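Local coordinates for protein probable fumarate reductase Ifc3 (Shewanella frigidimarina, PDB 1QO8) that catalyses the essentially one-way reduction of fumarate to succinate in vitro, using one FAD and four covalently bound haems c in each subunit, at residues N199-K202 against L203-L207. Numbering follows the deposited sequence.
Sequences NDIK and LVTIL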
ATOM      1  N   ASN A 199       0.081 -16.471   1.952  1.00 46.13           N
ATOM      2  CA  ASN A 199       1.410 -16.647   1.427  1.00 48.68           C
ATOM      3  C   ASN A 199       1.284 -17.168  -0.020  1.00 48.88           C
ATOM      4  O   ASN A 199       0.368 -17.916  -0.280  1.00 48.09           O
ATOM      5  CB  ASN A 199       2.366 -17.649   2.092  1.00 45.80           C
ATOM      6  CG  ASN A 199       2.310 -17.705   3.601  1.00 46.12           C
ATOM      7  OD1 ASN A 199       3.309 -17.774   4.360  1.00 47.07           O
ATOM      8  ND2 ASN A 199       1.110 -17.782   4.096  1.00 45.62           N
ATOM      9  N   ASP A 200       2.162 -16.733  -0.880  1.00 48.82           N
ATOM     10  CA  ASP A 200       2.409 -17.353  -2.168  1.00 51.53           C
ATOM     11  C   ASP A 200       2.942 -18.780  -1.979  1.00 51.65           C
ATOM     12  O   ASP A 200       4.132 -19.070  -1.722  1.00 48.45           O
ATOM     13  CB  ASP A 200       3.380 -16.461  -2.933  1.00 51.22           C
ATOM     14  CG  ASP A 200       3.588 -16.938  -4.358  1.00 54.39           C
ATOM     15  OD1 ASP A 200       3.424 -18.116  -4.713  1.00 56.29           O
ATOM     16  OD2 ASP A 200       3.944 -16.169  -5.252  1.00 54.53           O
ATOM     17  N   ILE A 201       2.022 -19.734  -2.208  1.00 51.58           N
ATOM     18  CA  ILE A 201       2.240 -21.149  -1.949  1.00 53.37           C
ATOM     19  C   ILE A 201       3.436 -21.659  -2.721  1.00 51.93           C
ATOM     20  O   ILE A 201       4.084 -22.572  -2.206  1.00 51.41           O
ATOM     21  CB  ILE A 201       1.008 -22.052  -2.188  1.00 53.76           C
ATOM     22  CG1 ILE A 201       1.259 -23.503  -1.831  1.00 57.27           C
ATOM     23  CG2 ILE A 201       0.574 -22.002  -3.665  1.00 52.56           C
ATOM     24  CD1 ILE A 201       1.206 -23.920  -0.396  1.00 59.22           C
ATOM     25  N   LYS A 202       3.751 -21.095  -3.875  1.00 52.05           N
ATOM     26  CA  LYS A 202       4.922 -21.507  -4.608  1.00 54.51           C
ATOM     27  C   LYS A 202       6.218 -21.067  -3.926  1.00 52.67           C
ATOM     28  O   LYS A 202       7.223 -21.791  -3.975  1.00 48.13           O
ATOM     29  CB  LYS A 202       4.878 -20.974  -6.054  1.00 57.97           C
ATOM     30  CG  LYS A 202       3.531 -21.161  -6.701  1.00 62.47           C
ATOM     31  CD  LYS A 202       3.206 -20.200  -7.823  1.00 67.41           C
ATOM     32  CE  LYS A 202       3.660 -18.759  -7.663  1.00 67.83           C
ATOM     33  NZ  LYS A 202       2.570 -17.832  -8.125  1.00 70.36           N
ATOM     34  N   LEU A 203       6.161 -19.873  -3.312  1.00 50.89           N
ATOM     35  CA  LEU A 203       7.414 -19.414  -2.664  1.00 47.17           C
ATOM     36  C   LEU A 203       7.618 -20.266  -1.413  1.00 45.60           C
ATOM     37  O   LEU A 203       8.736 -20.708  -1.128  1.00 44.57           O
ATOM     38  CB  LEU A 203       7.283 -17.917  -2.418  1.00 45.94           C
ATOM     39  CG  LEU A 203       7.128 -16.978  -3.605  1.00 46.84           C
ATOM     40  CD1 LEU A 203       7.097 -15.536  -3.092  1.00 45.65           C
ATOM     41  CD2 LEU A 203       8.269 -17.161  -4.614  1.00 44.00           C
ATOM     42  N   VAL A 204       6.522 -20.563  -0.709  1.00 45.08           N
ATOM     43  CA  VAL A 204       6.540 -21.368   0.499  1.00 47.70           C
ATOM     44  C   VAL A 204       7.089 -22.763   0.261  1.00 51.60           C
ATOM     45  O   VAL A 204       7.837 -23.264   1.118  1.00 49.20           O
ATOM     46  CB  VAL A 204       5.173 -21.429   1.211  1.00 46.00           C
ATOM     47  CG1 VAL A 204       5.183 -22.205   2.504  1.00 44.17           C
ATOM     48  CG2 VAL A 204       4.803 -19.969   1.536  1.00 43.86           C
ATOM     49  N   THR A 205       6.643 -23.396  -0.835  1.00 51.18           N
ATOM     50  CA  THR A 205       7.140 -24.706  -1.230  1.00 51.51           C
ATOM     51  C   THR A 205       8.632 -24.750  -1.481  1.00 50.51           C
ATOM     52  O   THR A 205       9.326 -25.630  -0.965  1.00 50.63           O
ATOM     53  CB  THR A 205       6.334 -25.181  -2.501  1.00 50.44           C
ATOM     54  OG1 THR A 205       4.957 -25.252  -2.071  1.00 50.76           O
ATOM     55  CG2 THR A 205       6.786 -26.533  -2.993  1.00 48.13           C
ATOM     56  N   ILE A 206       9.192 -23.834  -2.236  1.00 51.27           N
ATOM     57  CA  ILE A 206      10.635 -23.665  -2.396  1.00 52.04           C
ATOM     58  C   ILE A 206      11.367 -23.399  -1.087  1.00 51.83           C
ATOM     59  O   ILE A 206      12.443 -23.987  -0.844  1.00 48.51           O
ATOM     60  CB  ILE A 206      10.923 -22.512  -3.364  1.00 53.19           C
ATOM     61  CG1 ILE A 206      10.440 -23.030  -4.752  1.00 54.13           C
ATOM     62  CG2 ILE A 206      12.368 -22.071  -3.390  1.00 52.28           C
ATOM     63  CD1 ILE A 206      10.685 -22.096  -5.896  1.00 54.31           C
ATOM     64  N   LEU A 207      10.774 -22.522  -0.276  1.00 49.01           N
ATOM     65  CA  LEU A 207      11.305 -22.288   1.057  1.00 51.27           C
ATOM     66  C   LEU A 207      11.459 -23.633   1.790  1.00 50.48           C
ATOM     67  O   LEU A 207      12.578 -23.948   2.182  1.00 48.77           O
ATOM     68  CB  LEU A 207      10.454 -21.334   1.913  1.00 48.70           C
ATOM     69  CG  LEU A 207      11.094 -21.026   3.263  1.00 51.11           C
ATOM     70  CD1 LEU A 207      12.415 -20.320   3.022  1.00 51.77           C
ATOM     71  CD2 LEU A 207      10.179 -20.161   4.160  1.00 49.70           C
TER
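Asp200 and Leu203 meet at the first turn of helix 201-220, where the carboxylate lies against the leucine branch point, Asp200 CG standing 3.6 Å from Leu203 CG. The chi1 of Asp200 (-174°) sets CG opposite the backbone N and beside the carbonyl carbon, which folds the acid back over the helix start, where OD1 accepts from Lys202 N at 3.1 Å. That amide comes to the anti side of OD1, about 20° out of the carboxylate plane. The same oxygen forms a salt bridge with Lys202 NZ, 3.5 Å away, the lysine chain bending at its third and fourth torsions to bring the ammonium round. Replacing the acid with an alanine is likely to leave the Lys202 amide and ammonium without this acceptor and to uncover the side of Leu203.

The backbone carbonyl begins the helical pattern: Asp200 O takes Val204 N at 3.0 Å and, more weakly, Leu203 N. Val204 turns CG2 back toward the residue before the cap, 3.4 Å from Asn199 CB, while its side chain also touches Ala191 of helix 184-194. One residue on, Ile201 O is gripped twice by Thr205: Thr205 N and Thr205 OG1, the latter at 2.8 Å, approach from opposite faces of the carbonyl plane. Leu203 reaches Ile507 in a loop, and a backbone hydrogen bond between Asp200 and Gly533 ties the helix start to the later part of the flavoprotein region. Here, then, is a worked example of an aspartate N-cap, its side chain accepting from the second residue of the helix.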